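Local coordinates for protein AvrA (Salmonella typhimurium, PDB 6BE0) that probably transfers acetyl groups from acetyl-CoA to serine and threonine residues of target proteins, as a YopJ-family bacterial effector that binds inositol hexakisphosphate, at residues 86-91 with 192-197; 95-100 with 116-121; 171-176 with 214-219; 274-277 with 282-285. One frame throughout, in Å; residues are numbered along the deposited sequence.

Overall arrangement
Contacts 1, 2 and 3 all reach the mixed sheet of strands 88-91, 111-117, 125-133, 136-143 and 170-176. Contacts 1 and 2 lie at one edge, with centres about 15 Å apart, and touch directly, since strands 88-91 and 111-117 are neighbours; along the chain contact 2 is nested within the loop contact 1 closes. Contact 3, on the other outermost strand, is centred about 20 Å from each, and its segments alternate with those of contact 1. Contact 4 follows in sequence, about 27 to 33 Å away between centres, in the hairpin 276-278/283-285. Helix 186-199, packed on the sheet in contact 1, also carries two lysines that bind inositol hexakisphosphate, while the hairpin borders coenzyme A.

Contact 1 of 4, residues 86-91 with 192-197. With IHP (inositol hexakisphosphate), chain B.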
loop_
_atom_site.group_PDB
_atom_site.type_symbol
_atom_site.label_atom_id
_atom_site.label_comp_id
_atom_site.label_asym_id
_atom_site.label_seq_id
_atom_site.Cartn_x
_atom_site.Cartn_y
_atom_site.Cartn_z
ATOM N N LEU A 86 13.420 -3.453 -6.045
ATOM C CA LEU A 86 11.997 -3.324 -5.748
ATOM C C LEU A 86 11.124 -4.133 -6.706
ATOM O O LEU A 86 10.188 -4.807 -6.277
ATOM C CB LEU A 86 11.589 -1.849 -5.796
ATOM C CG LEU A 86 10.103 -1.525 -5.622
ATOM C CD1 LEU A 86 9.628 -1.875 -4.223
ATOM C CD2 LEU A 86 9.846 -0.056 -5.931
ATOM N N ASN A 87 11.435 -4.056 -7.997
ATOM C CA ASN A 87 10.655 -4.732 -9.031
ATOM C C ASN A 87 9.171 -4.388 -8.952
ATOM O O ASN A 87 8.331 -5.264 -8.726
ATOM C CB ASN A 87 10.839 -6.249 -8.937
ATOM C CG ASN A 87 12.229 -6.695 -9.344
ATOM O OD1 ASN A 87 12.954 -5.970 -10.025
ATOM N ND2 ASN A 87 12.603 -7.902 -8.937
ATOM N N LEU A 88 8.854 -3.111 -9.141
ATOM C CA LEU A 88 7.472 -2.653 -9.091
ATOM C C LEU A 88 6.887 -2.511 -10.490
ATOM O O LEU A 88 7.522 -1.956 -11.388
ATOM C CB LEU A 88 7.374 -1.321 -8.346
ATOM C CG LEU A 88 5.958 -0.800 -8.088
ATOM C CD1 LEU A 88 5.134 -1.809 -7.295
ATOM C CD2 LEU A 88 6.014 0.532 -7.356
ATOM N N LYS A 89 5.674 -3.028 -10.661
ATOM C CA LYS A 89 4.936 -2.909 -11.913
ATOM C C LYS A 89 3.578 -2.266 -11.662
ATOM O O LYS A 89 2.912 -2.573 -10.673
ATOM C CB LYS A 89 4.750 -4.280 -12.569
ATOM C CG LYS A 89 5.995 -4.837 -13.241
ATOM C CD LYS A 89 6.358 -4.032 -14.477
ATOM C CE LYS A 89 7.426 -4.721 -15.307
ATOM N NZ LYS A 89 7.833 -3.880 -16.465
ATOM N N PHE A 90 3.178 -1.368 -12.554
ATOM C CA PHE A 90 1.852 -0.769 -12.493
ATOM C C PHE A 90 0.941 -1.442 -13.507
ATOM O O PHE A 90 1.211 -1.421 -14.709
ATOM C CB PHE A 90 1.924 0.738 -12.752
ATOM C CG PHE A 90 0.578 1.408 -12.806
ATOM C CD1 PHE A 90 -0.332 1.250 -11.774
ATOM C CD2 PHE A 90 0.230 2.205 -13.882
ATOM C CE1 PHE A 90 -1.569 1.867 -11.821
ATOM C CE2 PHE A 90 -1.002 2.826 -13.934
ATOM C CZ PHE A 90 -1.903 2.657 -12.902
ATOM N N VAL A 91 -0.129 -2.051 -13.009
ATOM C CA VAL A 91 -1.103 -2.730 -13.854
ATOM C C VAL A 91 -2.462 -2.065 -13.675
ATOM O O VAL A 91 -2.774 -1.555 -12.600
ATOM C CB VAL A 91 -1.190 -4.236 -13.531
ATOM C CG1 VAL A 91 0.125 -4.922 -13.872
ATOM C CG2 VAL A 91 -1.548 -4.458 -12.068
ATOM N N ALA A 192 3.595 3.672 -1.203
ATOM C CA ALA A 192 4.466 3.693 -0.033
ATOM C C ALA A 192 4.704 2.281 0.488
ATOM O O ALA A 192 5.842 1.889 0.748
ATOM C CB ALA A 192 3.867 4.569 1.057
ATOM N N LEU A 193 3.621 1.523 0.638
ATOM C CA LEU A 193 3.707 0.144 1.104
ATOM C C LEU A 193 4.561 -0.707 0.168
ATOM O O LEU A 193 5.303 -1.578 0.617
ATOM C CB LEU A 193 2.309 -0.463 1.232
ATOM C CG LEU A 193 1.436 0.090 2.361
ATOM C CD1 LEU A 193 0.025 -0.472 2.262
ATOM C CD2 LEU A 193 2.040 -0.211 3.722
ATOM N N ALA A 194 4.455 -0.446 -1.131
ATOM C CA ALA A 194 5.230 -1.183 -2.125
ATOM C C ALA A 194 6.721 -1.088 -1.824
ATOM O O ALA A 194 7.439 -2.087 -1.872
ATOM C CB ALA A 194 4.937 -0.660 -3.521
ATOM N N LYS A 195 7.178 0.118 -1.503
ATOM C CA LYS A 195 8.583 0.341 -1.192
ATOM C C LYS A 195 8.953 -0.286 0.150
ATOM O O LYS A 195 10.068 -0.771 0.327
ATOM C CB LYS A 195 8.899 1.840 -1.196
ATOM C CG LYS A 195 9.359 2.359 -2.557
ATOM C CD LYS A 195 8.650 3.643 -2.973
ATOM C CE LYS A 195 9.095 4.842 -2.152
ATOM N NZ LYS A 195 8.484 6.108 -2.655
ATOM N N LYS A 196 8.013 -0.287 1.090
ATOM C CA LYS A 196 8.242 -0.906 2.393
ATOM C C LYS A 196 8.269 -2.431 2.292
ATOM O O LYS A 196 8.985 -3.094 3.044
ATOM C CB LYS A 196 7.168 -0.468 3.392
ATOM C CG LYS A 196 7.279 0.986 3.834
ATOM C CD LYS A 196 8.531 1.222 4.670
ATOM C CE LYS A 196 8.625 2.661 5.153
ATOM N NZ LYS A 196 8.856 3.619 4.035
ATOM N N LEU A 197 7.489 -2.986 1.366
ATOM C CA LEU A 197 7.487 -4.427 1.135
ATOM C C LEU A 197 8.881 -4.908 0.735
ATOM O O LEU A 197 9.267 -6.041 1.026
ATOM C CB LEU A 197 6.469 -4.804 0.055
ATOM C CG LEU A 197 4.991 -4.771 0.451
ATOM C CD1 LEU A 197 4.108 -4.882 -0.785
ATOM C CD2 LEU A 197 4.664 -5.877 1.440
HETATM C C1 IHP B . 12.303 7.051 3.705
HETATM C C2 IHP B . 10.845 7.051 3.262
HETATM C C3 IHP B . 9.996 7.931 4.164
HETATM C C4 IHP B . 10.575 9.327 4.253
HETATM C C5 IHP B . 11.950 9.241 4.888
HETATM C C6 IHP B . 12.888 8.429 4.007
HETATM O O11 IHP B . 13.069 6.401 2.707
HETATM P P1 IHP B . 13.532 4.898 2.975
HETATM O O21 IHP B . 13.424 4.104 1.693
HETATM O O31 IHP B . 12.656 4.244 4.022
HETATM O O41 IHP B . 14.963 4.900 3.443
HETATM O O12 IHP B . 10.742 7.482 1.886
HETATM P P2 IHP B . 10.195 6.486 0.784
HETATM O O22 IHP B . 10.948 5.177 0.825
HETATM O O32 IHP B . 8.730 6.197 1.006
HETATM O O42 IHP B . 10.375 7.106 -0.584
HETATM O O13 IHP B . 8.652 7.967 3.682
HETATM P P3 IHP B . 7.505 7.249 4.523
HETATM O O23 IHP B . 6.529 6.583 3.584
HETATM O O33 IHP B . 8.081 6.206 5.451
HETATM O O43 IHP B . 6.764 8.276 5.339
HETATM O O14 IHP B . 9.684 10.206 4.966
HETATM P P4 IHP B . 9.409 10.133 6.554
HETATM O O24 IHP B . 7.923 10.251 6.807
HETATM O O34 IHP B . 9.902 8.837 7.156
HETATM O O44 IHP B . 10.082 11.290 7.238
HETATM O O15 IHP B . 12.505 10.536 5.129
HETATM P P5 IHP B . 13.472 10.732 6.369
HETATM O O25 IHP B . 13.958 9.388 6.867
HETATM O O35 IHP B . 14.653 11.567 5.944
HETATM O O45 IHP B . 12.755 11.435 7.495
HETATM O O16 IHP B . 13.172 9.137 2.801
HETATM P P6 IHP B . 14.660 9.309 2.352
HETATM O O26 IHP B . 14.739 10.319 1.237
HETATM O O36 IHP B . 15.497 9.783 3.512
HETATM O O46 IHP B . 15.209 7.997 1.848
#
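Leu86 meets Ala194 and Lys195, and Leu88 meets Ala194, where an edge strand of the mixed sheet, 88-91, and the turn leading into it pack on helix 186-199, an alpha/beta interface centred about 8 Å from the centre of the chain. Leu86 has the most surface buried here. With CG anti to the backbone N (chi1 175°), it sends CD1 over the helix backbone, 3.9 Å from Lys195 CA and also close to the carbonyl of Ala194. Its other methyl, CD2, is 4.2 Å from Lys195 CG, so the leucine lies against the aliphatic root of the lysine while the two side chains cross obliquely.

Ala194 is next in buried surface. Its CB faces the fork of Leu88, at 3.9 Å from CD1 and 4.2 Å from CD2 of that leucine. Ala79 and Asn80 of helix 65-82 also touch Leu86, and Val127 of strand 125-133 touches Ala194.

Beyond its apolar root the Lys195 chain bends at chi2 and chi3 and turns away to a salt bridge with Glu295 and a weak hydrogen bond to inositol hexakisphosphate. Lys196, next on the helix, donates a hydrogen bond from its NZ to phosphate oxygen O33 at 3.0 Å.

Contact 2 of 4, residues 95-100 with 116-121; sequences HELVSS and VNMGSS
Val116, near the end of strand 111-117, has its CB directed toward helix 94-106, where it meets Leu97, and the two side chains cross at about a right angle. Its CG2, anti to the backbone N, comes within 4.0 Å of Leu97 CB, while Val116 CB lies 4.1 Å from Leu97 CD1. The valine therefore touches both the root and one branch of the leucine, whose CG is itself anti to its backbone N (chi1 174°). Val91 of strand 88-91 and Val128 of strand 125-133 each touch both residues, adding apolar surface from the neighbouring strands.

This is the helix-on-sheet packing of a beta-alpha-beta unit: strand 88-91, helix 94-106 and strand 111-117 follow one another, and the two parallel strands are neighbours in the sheet. Next in sequence, Asn117 closes an Asx turn as the chain leaves the strand. Its OD1 accepts from Gly119 N at 3.3 Å, with the donor 53° above the carbonyl plane and an N-H...O angle of 136°, and it also receives the N-H of His124.

Met118 adds a looser apolar touch. Although its CB is not directed at the helix, the bent thioether chain brings CE to 4.5 Å from Leu97 CD2, the other branch of that leucine. Ser126 of strand 125-133 also touches the methionine side chain, while Met118 is paired with His124 through the backbone.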
loop_
_atom_site.group_PDB
_atom_site.type_symbol
_atom_site.label_atom_id
_atom_site.label_comp_id
_atom_site.label_asym_id
_atom_site.label_seq_id
_atom_site.Cartn_x
_atom_site.Cartn_y
_atom_site.Cartn_z
ATOM N N HIS A 95 -7.018 -8.470 -14.524
ATOM C CA HIS A 95 -6.562 -9.375 -15.569
ATOM C C HIS A 95 -5.093 -9.120 -15.892
ATOM O O HIS A 95 -4.308 -10.054 -16.067
ATOM C CB HIS A 95 -7.410 -9.218 -16.831
ATOM C CG HIS A 95 -6.968 -10.097 -17.959
ATOM N ND1 HIS A 95 -6.235 -9.623 -19.026
ATOM C CD2 HIS A 95 -7.138 -11.422 -18.175
ATOM C CE1 HIS A 95 -5.983 -10.619 -19.857
ATOM N NE2 HIS A 95 -6.520 -11.720 -19.364
ATOM N N GLU A 96 -4.729 -7.846 -15.972
ATOM C CA GLU A 96 -3.358 -7.464 -16.266
ATOM C C GLU A 96 -2.446 -7.827 -15.096
ATOM O O GLU A 96 -1.256 -8.078 -15.283
ATOM C CB GLU A 96 -3.275 -5.967 -16.570
ATOM C CG GLU A 96 -1.896 -5.487 -17.004
ATOM C CD GLU A 96 -1.869 -4.005 -17.334
ATOM O OE1 GLU A 96 -2.938 -3.447 -17.661
ATOM O OE2 GLU A 96 -0.780 -3.399 -17.266
ATOM N N LEU A 97 -3.009 -7.856 -13.891
ATOM C CA LEU A 97 -2.261 -8.270 -12.708
ATOM C C LEU A 97 -1.907 -9.750 -12.775
ATOM O O LEU A 97 -0.738 -10.118 -12.668
ATOM C CB LEU A 97 -3.060 -7.992 -11.432
ATOM C CG LEU A 97 -2.446 -8.518 -10.128
ATOM C CD1 LEU A 97 -1.286 -7.639 -9.682
ATOM C CD2 LEU A 97 -3.495 -8.635 -9.032
ATOM N N VAL A 98 -2.922 -10.595 -12.938
ATOM C CA VAL A 98 -2.722 -12.039 -12.853
ATOM C C VAL A 98 -1.881 -12.552 -14.017
ATOM O O VAL A 98 -1.109 -13.497 -13.860
ATOM C CB VAL A 98 -4.068 -12.803 -12.814
ATOM C CG1 VAL A 98 -4.829 -12.470 -11.540
ATOM C CG2 VAL A 98 -4.911 -12.505 -14.051
ATOM N N SER A 99 -2.024 -11.925 -15.181
ATOM C CA SER A 99 -1.213 -12.291 -16.336
ATOM C C SER A 99 0.222 -11.804 -16.146
ATOM O O SER A 99 1.160 -12.408 -16.662
ATOM C CB SER A 99 -1.809 -11.718 -17.624
ATOM O OG SER A 99 -1.761 -10.304 -17.628
ATOM N N SER A 100 0.389 -10.714 -15.400
ATOM C CA SER A 100 1.721 -10.216 -15.061
ATOM C C SER A 100 2.354 -11.083 -13.979
ATOM O O SER A 100 3.568 -11.274 -13.959
ATOM C CB SER A 100 1.666 -8.762 -14.591
ATOM O OG SER A 100 1.379 -7.885 -15.664
ATOM N N VAL A 116 -1.992 -2.239 -8.574
ATOM C CA VAL A 116 -3.091 -2.664 -9.432
ATOM C C VAL A 116 -4.330 -1.804 -9.221
ATOM O O VAL A 116 -4.816 -1.656 -8.102
ATOM C CB VAL A 116 -3.447 -4.154 -9.192
ATOM C CG1 VAL A 116 -3.677 -4.438 -7.707
ATOM C CG2 VAL A 116 -4.657 -4.567 -10.032
ATOM N N ASN A 117 -4.829 -1.231 -10.312
ATOM C CA ASN A 117 -6.128 -0.576 -10.300
ATOM C C ASN A 117 -7.215 -1.626 -10.473
ATOM O O ASN A 117 -7.415 -2.151 -11.568
ATOM C CB ASN A 117 -6.229 0.481 -11.399
ATOM C CG ASN A 117 -7.531 1.259 -11.336
ATOM O OD1 ASN A 117 -8.284 1.155 -10.367
ATOM N ND2 ASN A 117 -7.799 2.050 -12.368
ATOM N N MET A 118 -7.913 -1.932 -9.385
ATOM C CA MET A 118 -8.882 -3.018 -9.380
ATOM C C MET A 118 -10.224 -2.559 -9.935
ATOM O O MET A 118 -11.015 -3.369 -10.416
ATOM C CB MET A 118 -9.058 -3.565 -7.962
ATOM C CG MET A 118 -7.758 -3.665 -7.172
ATOM S SD MET A 118 -7.642 -5.163 -6.182
ATOM C CE MET A 118 -6.919 -6.269 -7.377
ATOM N N GLY A 119 -10.474 -1.258 -9.871
ATOM C CA GLY A 119 -11.727 -0.700 -10.346
ATOM C C GLY A 119 -11.815 -0.652 -11.858
ATOM O O GLY A 119 -10.797 -0.664 -12.550
ATOM N N SER A 120 -13.043 -0.601 -12.369
ATOM C CA SER A 120 -13.289 -0.422 -13.796
ATOM C C SER A 120 -13.708 1.019 -14.078
ATOM O O SER A 120 -12.918 1.818 -14.577
ATOM C CB SER A 120 -14.365 -1.391 -14.285
ATOM O OG SER A 120 -14.854 -1.002 -15.556
ATOM N N SER A 121 -14.949 1.348 -13.736
ATOM C CA SER A 121 -15.465 2.702 -13.918
ATOM C C SER A 121 -15.015 3.634 -12.795
ATOM O O SER A 121 -15.585 4.710 -12.609
ATOM C CB SER A 121 -16.994 2.690 -13.986
ATOM O OG SER A 121 -17.498 3.984 -14.274
#

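Contact 3 of 4, residues 171-176 with 214-219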
loop_
_atom_site.group_PDB
_atom_site.type_symbol
_atom_site.label_atom_id
_atom_site.label_comp_id
_atom_site.label_asym_id
_atom_site.label_seq_id
_atom_site.Cartn_x
_atom_site.Cartn_y
_atom_site.Cartn_z
ATOM N N TYR A 171 -0.366 -19.777 -4.099
ATOM C CA TYR A 171 -1.238 -19.501 -2.962
ATOM C C TYR A 171 -1.521 -18.008 -2.828
ATOM O O TYR A 171 -0.605 -17.185 -2.872
ATOM C CB TYR A 171 -0.607 -20.040 -1.677
ATOM C CG TYR A 171 -0.336 -21.525 -1.726
ATOM C CD1 TYR A 171 0.875 -22.013 -2.197
ATOM C CD2 TYR A 171 -1.292 -22.440 -1.312
ATOM C CE1 TYR A 171 1.125 -23.371 -2.248
ATOM C CE2 TYR A 171 -1.051 -23.799 -1.360
ATOM C CZ TYR A 171 0.159 -24.259 -1.829
ATOM O OH TYR A 171 0.407 -25.613 -1.879
ATOM N N PHE A 172 -2.800 -17.674 -2.660
ATOM C CA PHE A 172 -3.242 -16.286 -2.614
ATOM C C PHE A 172 -3.891 -15.931 -1.278
ATOM O O PHE A 172 -4.575 -16.750 -0.662
ATOM C CB PHE A 172 -4.224 -16.004 -3.753
ATOM C CG PHE A 172 -4.906 -14.668 -3.649
ATOM C CD1 PHE A 172 -6.177 -14.566 -3.111
ATOM C CD2 PHE A 172 -4.272 -13.514 -4.081
ATOM C CE1 PHE A 172 -6.806 -13.339 -3.012
ATOM C CE2 PHE A 172 -4.895 -12.286 -3.983
ATOM C CZ PHE A 172 -6.164 -12.199 -3.448
ATOM N N ALA A 173 -3.667 -14.694 -0.842
ATOM C CA ALA A 173 -4.275 -14.179 0.375
ATOM C C ALA A 173 -4.508 -12.678 0.250
ATOM O O ALA A 173 -3.732 -11.972 -0.389
ATOM C CB ALA A 173 -3.398 -14.482 1.580
ATOM N N MET A 174 -5.589 -12.203 0.856
ATOM C CA MET A 174 -5.904 -10.782 0.874
ATOM C C MET A 174 -5.836 -10.283 2.311
ATOM O O MET A 174 -6.369 -10.920 3.218
ATOM C CB MET A 174 -7.282 -10.534 0.264
ATOM C CG MET A 174 -7.752 -9.093 0.325
ATOM S SD MET A 174 -9.282 -8.866 -0.597
ATOM C CE MET A 174 -10.132 -7.684 0.442
ATOM N N VAL A 175 -5.166 -9.153 2.512
ATOM C CA VAL A 175 -4.926 -8.626 3.850
ATOM C C VAL A 175 -5.571 -7.257 4.039
ATOM O O VAL A 175 -5.310 -6.319 3.284
ATOM C CB VAL A 175 -3.416 -8.522 4.146
ATOM C CG1 VAL A 175 -3.172 -7.931 5.532
ATOM C CG2 VAL A 175 -2.765 -9.891 4.034
ATOM N N GLU A 176 -6.415 -7.160 5.058
ATOM C CA GLU A 176 -7.021 -5.898 5.457
ATOM C C GLU A 176 -6.084 -5.171 6.412
ATOM O O GLU A 176 -5.602 -5.763 7.376
ATOM C CB GLU A 176 -8.381 -6.142 6.117
ATOM C CG GLU A 176 -9.069 -4.894 6.652
ATOM C CD GLU A 176 -10.242 -5.225 7.556
ATOM O OE1 GLU A 176 -10.052 -6.001 8.518
ATOM O OE2 GLU A 176 -11.352 -4.713 7.303
ATOM N N GLU A 214 -0.685 -22.435 4.153
ATOM C CA GLU A 214 -2.117 -22.311 4.399
ATOM C C GLU A 214 -2.409 -22.261 5.896
ATOM O O GLU A 214 -3.280 -22.975 6.393
ATOM C CB GLU A 214 -2.873 -23.466 3.736
ATOM C CG GLU A 214 -2.477 -23.696 2.281
ATOM C CD GLU A 214 -3.356 -24.720 1.586
ATOM O OE1 GLU A 214 -4.572 -24.467 1.457
ATOM O OE2 GLU A 214 -2.831 -25.777 1.172
ATOM N N ARG A 215 -1.663 -21.413 6.601
ATOM C CA ARG A 215 -1.844 -21.204 8.035
ATOM C C ARG A 215 -2.136 -19.740 8.337
ATOM O O ARG A 215 -2.052 -19.307 9.486
ATOM C CB ARG A 215 -0.598 -21.641 8.807
ATOM C CG ARG A 215 -0.138 -23.060 8.530
ATOM C CD ARG A 215 1.000 -23.438 9.468
ATOM N NE ARG A 215 2.131 -22.515 9.353
ATOM C CZ ARG A 215 3.298 -22.799 8.778
ATOM N NH1 ARG A 215 3.533 -23.997 8.254
ATOM N NH2 ARG A 215 4.248 -21.875 8.735
ATOM N N LEU A 216 -2.478 -18.981 7.300
ATOM C CA LEU A 216 -2.649 -17.539 7.431
ATOM C C LEU A 216 -4.109 -17.163 7.656
ATOM O O LEU A 216 -4.469 -16.655 8.718
ATOM C CB LEU A 216 -2.113 -16.833 6.183
ATOM C CG LEU A 216 -2.121 -15.305 6.202
ATOM C CD1 LEU A 216 -1.249 -14.762 7.326
ATOM C CD2 LEU A 216 -1.657 -14.772 4.857
ATOM N N CYS A 217 -4.942 -17.420 6.653
ATOM C CA CYS A 217 -6.351 -17.052 6.707
ATOM C C CYS A 217 -7.204 -18.203 7.230
ATOM O O CYS A 217 -8.105 -18.000 8.045
ATOM C CB CYS A 217 -6.842 -16.624 5.323
ATOM S SG CYS A 217 -5.990 -15.179 4.652
ATOM N N GLY A 218 -6.910 -19.410 6.760
ATOM C CA GLY A 218 -7.680 -20.579 7.138
ATOM C C GLY A 218 -9.126 -20.466 6.696
ATOM O O GLY A 218 -9.408 -20.196 5.528
ATOM N N GLU A 219 -10.042 -20.670 7.637
ATOM C CA GLU A 219 -11.470 -20.642 7.344
ATOM C C GLU A 219 -11.926 -19.285 6.817
ATOM O O GLU A 219 -12.722 -19.214 5.881
ATOM C CB GLU A 219 -12.269 -21.006 8.597
ATOM C CG GLU A 219 -11.992 -22.409 9.111
ATOM C CD GLU A 219 -12.841 -22.769 10.316
ATOM O OE1 GLU A 219 -13.673 -21.934 10.732
ATOM O OE2 GLU A 219 -12.676 -23.888 10.847
#
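Ala173 CB faces two neighbouring side chains of the loop 214-219, Leu216 CD2 at 3.7 Å and Cys217 SG at 4.1 Å. The leucine reaches the strand with CG anti to its backbone N (chi1 -176°), presenting one methyl to the small alanine.

Two residues earlier on the strand, Tyr171 and Glu214 cross at about a right angle. Tyr171 CE2 lies 3.9 Å from Glu214 CG and 3.7 Å from Glu214 OE2, with ring and carboxylate planes 43° apart. Both the aliphatic part of the glutamate and its acidic end therefore touch the tyrosine, an oblique van der Waals approach at the more exposed end of the contact.

In the next shell, Ile207 and Asn211 of helix 205-212 pack on Leu216, with Asn211 also touching Ala173, and Ile212 meets Tyr171. On the strand side, backbone bonds to Val139 hold Tyr171 and Ala173 in the sheet. Glu214 has positive phi (58°) and is the first residue to leave the helical conformation, with two bonds running back into the last helical turn. This makes Glu214 the residue of a Schellman motif that begins the irregular loop packed on an outermost strand, 170-176, of the mixed sheet.

Contact 4 of 4, residues 274-277 with 282-285. With COA (coenzyme A), chain C.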
loop_
_atom_site.group_PDB
_atom_site.type_symbol
_atom_site.label_atom_id
_atom_site.label_comp_id
_atom_site.label_asym_id
_atom_site.label_seq_id
_atom_site.Cartn_x
_atom_site.Cartn_y
_atom_site.Cartn_z
ATOM N N ASN A 274 3.194 14.844 14.512
ATOM C CA ASN A 274 3.892 15.847 13.710
ATOM C C ASN A 274 3.357 15.951 12.283
ATOM O O ASN A 274 3.846 16.757 11.489
ATOM C CB ASN A 274 5.390 15.543 13.669
ATOM C CG ASN A 274 6.076 15.796 14.999
ATOM O OD1 ASN A 274 5.547 16.492 15.866
ATOM N ND2 ASN A 274 7.270 15.239 15.160
ATOM N N ASN A 275 2.359 15.133 11.961
ATOM C CA ASN A 275 1.725 15.166 10.648
ATOM C C ASN A 275 0.206 15.166 10.777
ATOM O O ASN A 275 -0.495 14.525 9.992
ATOM C CB ASN A 275 2.186 13.977 9.805
ATOM C CG ASN A 275 3.675 14.004 9.524
ATOM O OD1 ASN A 275 4.108 14.429 8.454
ATOM N ND2 ASN A 275 4.467 13.553 10.489
ATOM N N ALA A 276 -0.290 15.892 11.775
ATOM C CA ALA A 276 -1.723 15.979 12.032
ATOM C C ALA A 276 -2.216 17.422 11.966
ATOM O O ALA A 276 -1.430 18.368 12.039
ATOM C CB ALA A 276 -2.053 15.370 13.387
ATOM N N VAL A 277 -3.531 17.571 11.832
ATOM C CA VAL A 277 -4.171 18.876 11.717
ATOM C C VAL A 277 -5.491 18.856 12.480
ATOM O O VAL A 277 -6.084 17.795 12.672
ATOM C CB VAL A 277 -4.414 19.251 10.232
ATOM C CG1 VAL A 277 -5.326 20.472 10.096
ATOM C CG2 VAL A 277 -3.090 19.497 9.524
ATOM N N LYS A 282 -11.428 18.037 15.703
ATOM C CA LYS A 282 -11.097 16.632 15.480
ATOM C C LYS A 282 -9.711 16.510 14.858
ATOM O O LYS A 282 -9.440 17.092 13.807
ATOM C CB LYS A 282 -12.142 15.963 14.586
ATOM C CG LYS A 282 -13.517 15.830 15.229
ATOM C CD LYS A 282 -14.494 15.108 14.313
ATOM C CE LYS A 282 -15.860 14.949 14.963
ATOM N NZ LYS A 282 -16.832 14.273 14.060
ATOM N N LYS A 283 -8.837 15.752 15.512
ATOM C CA LYS A 283 -7.464 15.597 15.048
ATOM C C LYS A 283 -7.388 14.604 13.893
ATOM O O LYS A 283 -7.653 13.413 14.067
ATOM C CB LYS A 283 -6.553 15.146 16.195
ATOM C CG LYS A 283 -5.072 15.160 15.839
ATOM C CD LYS A 283 -4.182 14.976 17.062
ATOM C CE LYS A 283 -4.186 13.538 17.559
ATOM N NZ LYS A 283 -3.191 13.329 18.651
ATOM N N LEU A 284 -7.027 15.110 12.717
ATOM C CA LEU A 284 -6.894 14.290 11.518
ATOM C C LEU A 284 -5.443 14.240 11.060
ATOM O O LEU A 284 -4.665 15.148 11.350
ATOM C CB LEU A 284 -7.772 14.837 10.392
ATOM C CG LEU A 284 -9.280 14.871 10.649
ATOM C CD1 LEU A 284 -9.990 15.540 9.482
ATOM C CD2 LEU A 284 -9.825 13.471 10.881
ATOM N N SER A 285 -5.091 13.178 10.341
ATOM C CA SER A 285 -3.745 13.026 9.798
ATOM C C SER A 285 -3.705 13.408 8.325
ATOM O O SER A 285 -4.500 12.912 7.525
ATOM C CB SER A 285 -3.253 11.588 9.974
ATOM O OG SER A 285 -2.011 11.397 9.317
HETATM N N1A COA C . -8.727 11.703 7.272
HETATM C C2A COA C . -8.048 11.298 8.388
HETATM N N3A COA C . -8.657 10.491 9.306
HETATM C C4A COA C . -9.951 10.080 9.121
HETATM C C5A COA C . -10.627 10.475 8.020
HETATM C C6A COA C . -9.998 11.297 7.091
HETATM N N6A COA C . -10.120 11.999 5.854
HETATM N N7A COA C . -11.877 9.935 8.072
HETATM C C8A COA C . -11.968 9.203 9.212
HETATM N N9A COA C . -10.787 9.290 9.864
HETATM C C1B COA C . -10.418 8.683 11.100
HETATM C C2B COA C . -10.362 9.575 12.064
HETATM O O2B COA C . -8.991 10.016 12.265
HETATM C C3B COA C . -10.915 8.812 13.383
HETATM O O3B COA C . -9.916 7.947 13.924
HETATM P P3B COA C . -9.354 8.228 15.410
HETATM O O7A COA C . -8.495 9.472 15.402
HETATM O O8A COA C . -10.508 8.417 16.363
HETATM O O9A COA C . -8.522 7.048 15.866
HETATM C C4B COA C . -11.966 8.085 12.936
HETATM O O4B COA C . -11.547 7.648 11.538
HETATM C C5B COA C . -13.221 8.945 12.876
HETATM O O5B COA C . -14.254 8.247 12.190
HETATM P P1A COA C . -15.528 7.727 13.009
HETATM O O1A COA C . -15.148 7.467 14.459
HETATM O O2A COA C . -16.625 8.776 12.942
HETATM O O3A COA C . -16.053 6.383 12.356
#
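Ser285 has OG anti to its backbone N (chi1 173°), which sets the hydroxyl 3.5 Å from the backbone O of Asn275, across a beta hairpin of antiparallel strands 276-278 and 283-285. On the same strand as the serine, Leu284 has CG anti to its carbonyl carbon and an extended second torsion; together these bring CD2 to 3.6 Å from N3A of the coenzyme A adenine.

The register is fixed by two backbone bonds of the hydrogen-bonded antiparallel pair Val277-Leu284. Val277 N gives to Leu284 O at 2.7 Å, and Leu284 N returns a bond to Val277 O at 2.8 Å; their N-H...O angles of 159° and 166° make both nearly straight. The adjoining Ala276 and Ser285 form the non-hydrogen-bonded pair, with CA atoms 4.2 Å apart. Alternation along the strands places Ala276 and Ser285 on one face and Val277 and Leu284 on the other.

An aliphatic touch comes from Lys283, whose CG approaches Ala276 CB at 3.9 Å. Beyond that point its chain bends at chi3, and the ammonium forms a salt bridge with Asp273, just before the hairpin. Ser285 OG accepts from the backbone N of Ser287. Asn275 ND2 bonds to the backbone O of Arg271, and OD1 to Lys290 NZ.

Leu284 thus joins strand pairing to the coenzyme A pocket, which also includes Ala243 and Gln244, the latter binding the cofactor through its backbone N. Near the adenine, Ser285 adds its carbonyl oxygen, 4.0 Å from coenzyme A C2A.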